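PDB 4G9N: agglutinin from Rhizoctonia solani, which binds carbohydrate as a lectin with a ricin-type beta-trefoil fold, and holds N-acetylgalactosamine in a sugar-binding site. Local coordinates for residues Ala7-Leu12 and Asn44-Leu49; Val15-Val20 and Ser116-Glu121; Thr19-Trp24 and Thr32-Tyr37. All coordinates share one frame; numbering follows the deposited sequence.

Contact 1 (Ala7-Leu12 and Asn44-Leu49); sequences AGTYTL and NQKWRL. With NGA (2-acetamido-2-deoxy-beta-D-galactopyranose), chain E.
Strand 8-12 and strand 47-49 run antiparallel, with Gly8 facing Leu49 and Tyr10 facing Trp47 as hydrogen-bonded pairs and Thr9 facing Arg48 as the non-hydrogen-bonded pair between them. In this beta-trefoil, strand 8-14 lies between strands 47-51 and 137-142 of a four-stranded sheet. Two backbone bonds close each hydrogen-bonded pair; the shorter ones are Leu49 N to Gly8 O, 2.7 Å, and Tyr10 N to Trp47 O, also 2.7 Å. On one face Tyr10, Trp47 and Leu49 are buried. The Tyr10 ring lies across Leu49, with CE1 3.7 Å from Leu49 CD2. Its CG stands anti to the carbonyl carbon, chi1 -73°, and its hydroxyl bonds Pro6 O. Leu12 CG packs obliquely on the Trp47 ring, whose NE1 bonds Leu21 O. On the other face Thr9 lies beside Arg48, both pointing the same way, and its CG2 reaches Lys46 CB. Asn44 ND2 donates almost straight to the sugar O3, 2.9 Å. Beyond the last pair, two waters bridge the segments. One accepts from Leu12 N and probably donates to Gln45 O. The other donates to Gln45 O and, at 2.6 Å, to Thr11 OG1, which also bonds Glu142 OE2.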
loop_
_atom_site.group_PDB
_atom_site.type_symbol
_atom_site.label_atom_id
_atom_site.label_comp_id
_atom_site.label_asym_id
_atom_site.label_seq_id
_atom_site.Cartn_x
_atom_site.Cartn_y
_atom_site.Cartn_z
ATOM N N ALA B 7 -11.903 -3.224 -2.479
ATOM C CA ALA B 7 -12.677 -3.411 -1.267
ATOM C C ALA B 7 -13.403 -4.751 -1.403
ATOM O O ALA B 7 -13.887 -5.103 -2.479
ATOM C CB ALA B 7 -13.664 -2.264 -1.068
ATOM N N GLY B 8 -13.443 -5.511 -0.319
ATOM C CA GLY B 8 -13.966 -6.859 -0.376
ATOM C C GLY B 8 -13.607 -7.590 0.894
ATOM O O GLY B 8 -13.084 -6.988 1.840
ATOM N N THR B 9 -13.893 -8.888 0.906
ATOM C CA THR B 9 -13.686 -9.740 2.070
ATOM C C THR B 9 -12.427 -10.564 1.878
ATOM O O THR B 9 -12.224 -11.183 0.825
ATOM C CB THR B 9 -14.896 -10.663 2.274
ATOM O OG1 THR B 9 -16.043 -9.858 2.558
ATOM C CG2 THR B 9 -14.670 -11.630 3.422
ATOM N N TYR B 10 -11.566 -10.550 2.888
ATOM C CA TYR B 10 -10.250 -11.152 2.752
ATOM C C TYR B 10 -9.924 -12.145 3.844
ATOM O O TYR B 10 -10.288 -11.952 5.004
ATOM C CB TYR B 10 -9.177 -10.065 2.773
ATOM C CG TYR B 10 -9.108 -9.245 1.512
ATOM C CD1 TYR B 10 -9.901 -8.112 1.349
ATOM C CD2 TYR B 10 -8.248 -9.604 0.481
ATOM C CE1 TYR B 10 -9.838 -7.359 0.193
ATOM C CE2 TYR B 10 -8.171 -8.853 -0.676
ATOM C CZ TYR B 10 -8.975 -7.739 -0.818
ATOM O OH TYR B 10 -8.900 -7.011 -1.970
ATOM N N THR B 11 -9.218 -13.202 3.472
ATOM C CA THR B 11 -8.442 -13.937 4.452
ATOM C C THR B 11 -7.093 -13.215 4.571
ATOM O O THR B 11 -6.488 -12.873 3.554
ATOM C CB THR B 11 -8.201 -15.390 4.014
ATOM O OG1 THR B 11 -9.456 -16.075 3.890
ATOM C CG2 THR B 11 -7.330 -16.120 5.050
ATOM N N LEU B 12 -6.628 -12.986 5.799
ATOM C CA LEU B 12 -5.376 -12.266 6.024
ATOM C C LEU B 12 -4.327 -13.174 6.639
ATOM O O LEU B 12 -4.412 -13.540 7.803
ATOM C CB LEU B 12 -5.604 -11.050 6.921
ATOM C CG LEU B 12 -6.503 -9.978 6.300
ATOM C CD1 LEU B 12 -6.517 -8.727 7.162
ATOM C CD2 LEU B 12 -6.032 -9.666 4.892
ATOM N N ASN B 44 -15.106 -15.883 11.382
ATOM C CA ASN B 44 -14.268 -15.138 12.325
ATOM C C ASN B 44 -12.832 -14.974 11.840
ATOM O O ASN B 44 -12.030 -14.299 12.490
ATOM C CB ASN B 44 -14.284 -15.763 13.721
ATOM C CG ASN B 44 -13.476 -17.030 13.800
ATOM O OD1 ASN B 44 -13.641 -17.937 12.986
ATOM N ND2 ASN B 44 -12.593 -17.104 14.785
ATOM N N GLN B 45 -12.516 -15.597 10.704
ATOM C CA GLN B 45 -11.204 -15.441 10.066
ATOM C C GLN B 45 -11.305 -14.705 8.722
ATOM O O GLN B 45 -10.364 -14.692 7.921
ATOM C CB GLN B 45 -10.508 -16.801 9.915
ATOM C CG GLN B 45 -10.161 -17.457 11.253
ATOM C CD GLN B 45 -9.369 -18.749 11.097
ATOM O OE1 GLN B 45 -9.338 -19.342 10.024
ATOM N NE2 GLN B 45 -8.720 -19.184 12.176
ATOM N N LYS B 46 -12.456 -14.085 8.492
ATOM C CA LYS B 46 -12.676 -13.271 7.302
ATOM C C LYS B 46 -12.828 -11.803 7.690
ATOM O O LYS B 46 -13.427 -11.489 8.720
ATOM C CB LYS B 46 -13.918 -13.757 6.547
ATOM C CG LYS B 46 -13.789 -15.193 6.041
ATOM C CD LYS B 46 -15.060 -15.640 5.334
ATOM C CE LYS B 46 -14.870 -17.022 4.718
ATOM N NZ LYS B 46 -16.023 -17.455 3.873
ATOM N N TRP B 47 -12.289 -10.912 6.859
ATOM C CA TRP B 47 -12.227 -9.497 7.185
ATOM C C TRP B 47 -12.621 -8.663 5.988
ATOM O O TRP B 47 -12.127 -8.890 4.893
ATOM C CB TRP B 47 -10.810 -9.118 7.639
ATOM C CG TRP B 47 -10.368 -9.924 8.805
ATOM C CD1 TRP B 47 -9.742 -11.127 8.776
ATOM C CD2 TRP B 47 -10.562 -9.603 10.185
ATOM N NE1 TRP B 47 -9.520 -11.575 10.048
ATOM C CE2 TRP B 47 -10.016 -10.658 10.935
ATOM C CE3 TRP B 47 -11.146 -8.523 10.860
ATOM C CZ2 TRP B 47 -10.027 -10.671 12.324
ATOM C CZ3 TRP B 47 -11.156 -8.537 12.242
ATOM C CH2 TRP B 47 -10.596 -9.605 12.960
ATOM N N ARG B 48 -13.509 -7.697 6.198
ATOM C CA ARG B 48 -13.944 -6.819 5.115
ATOM C C ARG B 48 -13.067 -5.575 5.039
ATOM O O ARG B 48 -12.963 -4.837 6.009
ATOM C CB ARG B 48 -15.412 -6.410 5.289
ATOM C CG ARG B 48 -16.337 -7.560 5.618
ATOM C CD ARG B 48 -17.773 -7.223 5.283
ATOM N NE ARG B 48 -18.667 -8.368 5.477
ATOM C CZ ARG B 48 -19.449 -8.522 6.541
ATOM N NH1 ARG B 48 -19.450 -7.599 7.501
ATOM N NH2 ARG B 48 -20.227 -9.592 6.650
ATOM N N LEU B 49 -12.442 -5.363 3.883
ATOM C CA LEU B 49 -11.608 -4.191 3.626
ATOM C C LEU B 49 -12.466 -3.114 2.987
ATOM O O LEU B 49 -13.084 -3.352 1.963
ATOM C CB LEU B 49 -10.476 -4.559 2.666
ATOM C CG LEU B 49 -9.544 -3.452 2.168
ATOM C CD1 LEU B 49 -8.799 -2.825 3.339
ATOM C CD2 LEU B 49 -8.564 -4.021 1.160
HETATM C C1 NGA E . -12.813 -20.810 18.185
HETATM C C2 NGA E . -12.609 -20.174 16.816
HETATM C C3 NGA E . -11.127 -19.971 16.567
HETATM C C4 NGA E . -10.533 -19.134 17.700
HETATM C C5 NGA E . -10.835 -19.809 19.033
HETATM C C6 NGA E . -10.404 -18.941 20.204
HETATM C C7 NGA E . -14.251 -20.734 15.132
HETATM C C8 NGA E . -14.602 -21.664 14.002
HETATM N N2 NGA E . -13.156 -21.050 15.807
HETATM O O1 NGA E . -14.195 -20.920 18.444
HETATM O O3 NGA E . -10.940 -19.382 15.301
HETATM O O4 NGA E . -11.038 -17.815 17.713
HETATM O O5 NGA E . -12.217 -20.020 19.186
HETATM O O6 NGA E . -9.020 -18.688 20.157
HETATM O O7 NGA E . -14.937 -19.743 15.402
HETATM O O HOH W 1 -10.650 -16.869 6.058
HETATM O O HOH W 2 -7.707 -13.985 8.238
#

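Contact 2 (Val15-Val20 and Ser116-Glu121); sequences VSTGTV and SNPANE. With NGA (2-acetamido-2-deoxy-beta-D-galactopyranose), chain E.
Two irregular loops of the beta-trefoil meet near the surface; their backbones come nearest at Thr17 and Pro118, whose CA atoms are 5.0 Å apart. Residues 15-20 lead from strand 8-14 to strand 20-23, and residues 116-121 lead from strand 109-113 to strand 122-128. No direct hydrogen bond crosses; packing and water join them. Thr17 is central. Its CB rests on Pro118 CB at 3.8 Å. Its CG2 sits over the backbone from Ser116 O to Pro118 N. The hydroxyl OG1 lies between the backbone N and the carbonyl carbon, chi1 58°, and donates to Thr19 OG1 at 2.6 Å. Thr19 turns CG2 to Pro118 O. Ser16 OG lies 3.2 Å from Ser116 CB, and a water joins this hydroxyl to Ser116 O. An Asx turn shapes the second loop: Ala119 N bonds Asn117 OD1 from above the carbonyl plane. Past the turn, Glu121 extends to the N-acetylgalactosamine, where OE2 accepts from the sugar O6 at 2.7 Å. Another water ties the loops at three points. It accepts from Thr19 OG1 at 2.9 Å and donates to Asn117 O at 2.7 Å and Ala119 O at 2.9 Å.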
loop_
_atom_site.group_PDB
_atom_site.type_symbol
_atom_site.label_atom_id
_atom_site.label_comp_id
_atom_site.label_asym_id
_atom_site.label_seq_id
_atom_site.Cartn_x
_atom_site.Cartn_y
_atom_site.Cartn_z
ATOM N N VAL B 15 2.692 -13.557 6.735
ATOM C CA VAL B 15 3.801 -13.940 5.891
ATOM C C VAL B 15 4.757 -14.871 6.615
ATOM O O VAL B 15 5.237 -15.856 6.043
ATOM C CB VAL B 15 4.531 -12.678 5.396
ATOM C CG1 VAL B 15 5.888 -13.018 4.812
ATOM C CG2 VAL B 15 3.657 -11.975 4.375
ATOM N N SER B 16 4.991 -14.589 7.890
ATOM C CA SER B 16 5.982 -15.332 8.658
ATOM C C SER B 16 5.538 -16.740 9.054
ATOM O O SER B 16 6.334 -17.682 8.993
ATOM C CB SER B 16 6.385 -14.542 9.906
ATOM O OG SER B 16 7.349 -15.242 10.653
ATOM N N THR B 17 4.281 -16.890 9.461
ATOM C CA THR B 17 3.843 -18.149 10.077
ATOM C C THR B 17 2.896 -18.983 9.237
ATOM O O THR B 17 2.743 -20.168 9.478
ATOM C CB THR B 17 3.106 -17.898 11.380
ATOM O OG1 THR B 17 1.989 -17.046 11.106
ATOM C CG2 THR B 17 4.013 -17.250 12.383
ATOM N N GLY B 18 2.239 -18.362 8.269
ATOM C CA GLY B 18 1.206 -19.048 7.525
ATOM C C GLY B 18 -0.085 -19.138 8.318
ATOM O O GLY B 18 -1.052 -19.759 7.871
ATOM N N THR B 19 -0.114 -18.530 9.502
ATOM C CA THR B 19 -1.361 -18.467 10.267
ATOM C C THR B 19 -2.130 -17.196 9.901
ATOM O O THR B 19 -1.565 -16.267 9.307
ATOM C CB THR B 19 -1.146 -18.639 11.794
ATOM O OG1 THR B 19 -0.202 -17.677 12.275
ATOM C CG2 THR B 19 -0.618 -20.046 12.092
ATOM N N VAL B 20 -3.419 -17.162 10.215
ATOM C CA VAL B 20 -4.269 -16.084 9.710
ATOM C C VAL B 20 -4.836 -15.190 10.808
ATOM O O VAL B 20 -4.877 -15.573 11.981
ATOM C CB VAL B 20 -5.422 -16.629 8.838
ATOM C CG1 VAL B 20 -4.880 -17.577 7.734
ATOM C CG2 VAL B 20 -6.459 -17.321 9.700
ATOM N N SER B 116 6.701 -13.572 15.611
ATOM C CA SER B 116 6.529 -14.526 14.511
ATOM C C SER B 116 6.048 -15.888 14.992
ATOM O O SER B 116 6.380 -16.911 14.390
ATOM C CB SER B 116 7.841 -14.710 13.730
ATOM O OG SER B 116 8.540 -13.492 13.565
ATOM N N ASN B 117 5.269 -15.912 16.070
ATOM C CA ASN B 117 4.897 -17.182 16.676
ATOM C C ASN B 117 3.716 -17.836 15.960
ATOM O O ASN B 117 2.627 -17.271 15.921
ATOM C CB ASN B 117 4.588 -16.986 18.153
ATOM C CG ASN B 117 4.551 -18.290 18.933
ATOM O OD1 ASN B 117 4.520 -19.376 18.364
ATOM N ND2 ASN B 117 4.533 -18.177 20.250
ATOM N N PRO B 118 3.934 -19.040 15.392
ATOM C CA PRO B 118 2.863 -19.731 14.665
ATOM C C PRO B 118 1.817 -20.398 15.553
ATOM O O PRO B 118 0.832 -20.896 15.015
ATOM C CB PRO B 118 3.613 -20.797 13.858
ATOM C CG PRO B 118 4.868 -21.046 14.633
ATOM C CD PRO B 118 5.231 -19.735 15.280
ATOM N N ALA B 119 2.007 -20.418 16.870
ATOM C CA ALA B 119 1.030 -21.077 17.738
ATOM C C ALA B 119 -0.309 -20.358 17.682
ATOM O O ALA B 119 -0.362 -19.134 17.530
ATOM C CB ALA B 119 1.531 -21.141 19.177
ATOM N N ASN B 120 -1.385 -21.127 17.791
ATOM C CA ASN B 120 -2.727 -20.566 17.900
ATOM C C ASN B 120 -2.816 -19.607 19.072
ATOM O O ASN B 120 -2.192 -19.832 20.112
ATOM C CB ASN B 120 -3.758 -21.678 18.107
ATOM C CG ASN B 120 -3.985 -22.491 16.869
ATOM O OD1 ASN B 120 -3.686 -22.046 15.756
ATOM N ND2 ASN B 120 -4.520 -23.686 17.044
ATOM N N GLU B 121 -3.613 -18.557 18.903
ATOM C CA GLU B 121 -3.856 -17.570 19.949
ATOM C C GLU B 121 -2.630 -16.702 20.261
ATOM O O GLU B 121 -2.633 -15.948 21.225
ATOM C CB GLU B 121 -4.427 -18.231 21.214
ATOM C CG GLU B 121 -5.624 -19.114 20.898
ATOM C CD GLU B 121 -6.335 -19.657 22.123
ATOM O OE1 GLU B 121 -5.705 -19.785 23.195
ATOM O OE2 GLU B 121 -7.536 -19.963 22.003
HETATM C C1 NGA E . -12.813 -20.810 18.185
HETATM C C2 NGA E . -12.609 -20.174 16.816
HETATM C C3 NGA E . -11.127 -19.971 16.567
HETATM C C4 NGA E . -10.533 -19.134 17.700
HETATM C C5 NGA E . -10.835 -19.809 19.033
HETATM C C6 NGA E . -10.404 -18.941 20.204
HETATM C C7 NGA E . -14.251 -20.734 15.132
HETATM C C8 NGA E . -14.602 -21.664 14.002
HETATM N N2 NGA E . -13.156 -21.050 15.807
HETATM O O1 NGA E . -14.195 -20.920 18.444
HETATM O O3 NGA E . -10.940 -19.382 15.301
HETATM O O4 NGA E . -11.038 -17.815 17.713
HETATM O O5 NGA E . -12.217 -20.020 19.186
HETATM O O6 NGA E . -9.020 -18.688 20.157
HETATM O O7 NGA E . -14.937 -19.743 15.402
HETATM O O HOH W 3 9.445 -12.560 10.977
HETATM O O HOH W 4 7.283 -17.958 12.076
HETATM O O HOH W 5 0.022 -17.508 15.153
#

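Contact 3 (Thr19-Trp24 and Thr32-Tyr37); sequences TVLDLW and TAIQGY. With NGA (2-acetamido-2-deoxy-beta-D-galactopyranose), chain E.
Asp22 and Gln35 face each other as a hydrogen-bonded pair of the antiparallel hairpin 20-23/32-37, and their side chains run side by side toward the sugar. Asp22 CB packs against Gln35 O and against Tyr37 CB. With chi1 at 175° the carboxylate swings to the far side of CB from the backbone N, off the strand and up to the N-acetylgalactosamine. OD1 accepts from Gln35 NE2 at 2.8 Å, met from above the carboxylate plane, and from the sugar O4 at 2.8 Å. OD2 accepts from the sugar O3 at 2.5 Å, so short that the exact length is doubtful, and also from Gln45 NE2. Gln35 NE2 spends a second bond on the sugar O6, 2.8 Å, so one amide nitrogen joins the acid to the ligand. Two aromatic rings complete the grip. The Tyr37 ring lays one face against the sugar, with C4 3.6 Å from its plane and offset toward the rim. Trp24 turns a face to C6, and its CD1 is 3.3 Å from that atom; Gln35 lies at the edge of the indole. On the opposite sheet face, Ile34 packs between leucines: CG2 meets Leu21 CD1 at 3.6 Å and CG1 meets Leu23 CD1 at 3.7 Å. An acid and an amide hydrogen-bonding the galactose hydroxyls, with an aromatic ring against the sugar, are typical of the carbohydrate site of ricin-type beta-trefoil lectins.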
loop_
_atom_site.group_PDB
_atom_site.type_symbol
_atom_site.label_atom_id
_atom_site.label_comp_id
_atom_site.label_asym_id
_atom_site.label_seq_id
_atom_site.Cartn_x
_atom_site.Cartn_y
_atom_site.Cartn_z
ATOM N N THR B 19 -0.114 -18.530 9.502
ATOM C CA THR B 19 -1.361 -18.467 10.267
ATOM C C THR B 19 -2.130 -17.196 9.901
ATOM O O THR B 19 -1.565 -16.267 9.307
ATOM C CB THR B 19 -1.146 -18.639 11.794
ATOM O OG1 THR B 19 -0.202 -17.677 12.275
ATOM C CG2 THR B 19 -0.618 -20.046 12.092
ATOM N N VAL B 20 -3.419 -17.162 10.215
ATOM C CA VAL B 20 -4.269 -16.084 9.710
ATOM C C VAL B 20 -4.836 -15.190 10.808
ATOM O O VAL B 20 -4.877 -15.573 11.981
ATOM C CB VAL B 20 -5.422 -16.629 8.838
ATOM C CG1 VAL B 20 -4.880 -17.577 7.734
ATOM C CG2 VAL B 20 -6.459 -17.321 9.700
ATOM N N LEU B 21 -5.263 -13.992 10.429
ATOM C CA LEU B 21 -5.797 -13.048 11.408
ATOM C C LEU B 21 -7.150 -13.556 11.907
ATOM O O LEU B 21 -8.062 -13.808 11.114
ATOM C CB LEU B 21 -5.948 -11.659 10.788
ATOM C CG LEU B 21 -6.168 -10.500 11.761
ATOM C CD1 LEU B 21 -4.854 -10.151 12.454
ATOM C CD2 LEU B 21 -6.751 -9.278 11.048
ATOM N N ASP B 22 -7.282 -13.678 13.221
ATOM C CA ASP B 22 -8.380 -14.429 13.821
ATOM C C ASP B 22 -9.018 -13.630 14.973
ATOM O O ASP B 22 -8.325 -13.170 15.888
ATOM C CB ASP B 22 -7.821 -15.781 14.304
ATOM C CG ASP B 22 -8.850 -16.633 15.074
ATOM O OD1 ASP B 22 -9.227 -16.249 16.205
ATOM O OD2 ASP B 22 -9.237 -17.717 14.567
ATOM N N LEU B 23 -10.329 -13.431 14.916
ATOM C CA LEU B 23 -11.032 -12.827 16.052
ATOM C C LEU B 23 -11.461 -13.912 17.040
ATOM O O LEU B 23 -12.278 -14.771 16.709
ATOM C CB LEU B 23 -12.250 -12.016 15.606
ATOM C CG LEU B 23 -13.021 -11.303 16.733
ATOM C CD1 LEU B 23 -12.201 -10.223 17.415
ATOM C CD2 LEU B 23 -14.324 -10.731 16.226
ATOM N N TRP B 24 -10.897 -13.869 18.246
ATOM C CA TRP B 24 -11.205 -14.838 19.307
ATOM C C TRP B 24 -12.699 -15.225 19.408
ATOM O O TRP B 24 -13.550 -14.408 19.779
ATOM C CB TRP B 24 -10.689 -14.309 20.645
ATOM C CG TRP B 24 -10.650 -15.332 21.728
ATOM C CD1 TRP B 24 -9.650 -16.232 21.976
ATOM C CD2 TRP B 24 -11.656 -15.558 22.725
ATOM N NE1 TRP B 24 -9.975 -17.005 23.065
ATOM C CE2 TRP B 24 -11.200 -16.612 23.543
ATOM C CE3 TRP B 24 -12.891 -14.971 23.007
ATOM C CZ2 TRP B 24 -11.943 -17.094 24.623
ATOM C CZ3 TRP B 24 -13.629 -15.450 24.079
ATOM C CH2 TRP B 24 -13.150 -16.498 24.875
ATOM N N THR B 32 -12.388 -7.947 22.454
ATOM C CA THR B 32 -12.120 -9.338 22.066
ATOM C C THR B 32 -10.761 -9.449 21.368
ATOM O O THR B 32 -10.476 -8.687 20.445
ATOM C CB THR B 32 -13.234 -9.913 21.155
ATOM O OG1 THR B 32 -14.485 -9.916 21.859
ATOM C CG2 THR B 32 -12.905 -11.352 20.737
ATOM N N ALA B 33 -9.920 -10.378 21.820
ATOM C CA ALA B 33 -8.563 -10.507 21.288
ATOM C C ALA B 33 -8.560 -10.860 19.805
ATOM O O ALA B 33 -9.321 -11.705 19.345
ATOM C CB ALA B 33 -7.752 -11.550 22.081
ATOM N N ILE B 34 -7.693 -10.190 19.067
ATOM C CA ILE B 34 -7.401 -10.534 17.692
ATOM C C ILE B 34 -6.016 -11.193 17.691
ATOM O O ILE B 34 -5.085 -10.684 18.310
ATOM C CB ILE B 34 -7.451 -9.279 16.798
ATOM C CG1 ILE B 34 -8.904 -8.828 16.632
ATOM C CG2 ILE B 34 -6.785 -9.549 15.453
ATOM C CD1 ILE B 34 -9.096 -7.614 15.748
ATOM N N GLN B 35 -5.896 -12.330 17.012
ATOM C CA GLN B 35 -4.755 -13.207 17.204
ATOM C C GLN B 35 -4.402 -13.964 15.925
ATOM O O GLN B 35 -5.153 -13.953 14.974
ATOM C CB GLN B 35 -5.121 -14.221 18.289
ATOM C CG GLN B 35 -6.428 -14.904 17.946
ATOM C CD GLN B 35 -6.992 -15.793 19.044
ATOM O OE1 GLN B 35 -6.535 -15.772 20.194
ATOM N NE2 GLN B 35 -8.004 -16.575 18.689
ATOM N N GLY B 36 -3.253 -14.627 15.919
ATOM C CA GLY B 36 -2.915 -15.573 14.873
ATOM C C GLY B 36 -3.503 -16.936 15.194
ATOM O O GLY B 36 -3.574 -17.318 16.359
ATOM N N TYR B 37 -3.941 -17.666 14.168
ATOM C CA TYR B 37 -4.582 -18.965 14.379
ATOM C C TYR B 37 -4.496 -19.777 13.090
ATOM O O TYR B 37 -4.368 -19.212 11.996
ATOM C CB TYR B 37 -6.047 -18.765 14.780
ATOM C CG TYR B 37 -6.665 -19.840 15.667
ATOM C CD1 TYR B 37 -7.239 -20.987 15.118
ATOM C CD2 TYR B 37 -6.716 -19.680 17.054
ATOM C CE1 TYR B 37 -7.823 -21.951 15.921
ATOM C CE2 TYR B 37 -7.295 -20.643 17.868
ATOM C CZ TYR B 37 -7.847 -21.777 17.296
ATOM O OH TYR B 37 -8.418 -22.737 18.102
HETATM C C1 NGA E . -12.813 -20.810 18.185
HETATM C C2 NGA E . -12.609 -20.174 16.816
HETATM C C3 NGA E . -11.127 -19.971 16.567
HETATM C C4 NGA E . -10.533 -19.134 17.700
HETATM C C5 NGA E . -10.835 -19.809 19.033
HETATM C C6 NGA E . -10.404 -18.941 20.204
HETATM C C7 NGA E . -14.251 -20.734 15.132
HETATM C C8 NGA E . -14.602 -21.664 14.002
HETATM N N2 NGA E . -13.156 -21.050 15.807
HETATM O O1 NGA E . -14.195 -20.920 18.444
HETATM O O3 NGA E . -10.940 -19.382 15.301
HETATM O O4 NGA E . -11.038 -17.815 17.713
HETATM O O5 NGA E . -12.217 -20.020 19.186
HETATM O O6 NGA E . -9.020 -18.688 20.157
HETATM O O7 NGA E . -14.937 -19.743 15.402
#

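In the fold
Along the chain, strands 8-14, 20-23, 32-37 and 47-51 follow in that order. Contact 1 pairs the outer two, in a four-stranded sheet. Contact 3 pairs the inner two, in a different antiparallel sheet where strand 32-37 also pairs with strand 122-128. The centres of contacts 1 and 3 are about 12 Å apart, and Leu12 O probably bonds Leu21 N between them. Contact 2 brings in a loop from much later in the chain. Its centre is about 10 Å from that of contact 3, with which it shares Thr19 and Val20. Each contact supplies residues that bind the sugar: Asn44, Glu121, and the pair Asp22 and Gln35. Thus distant parts of the chain build one site.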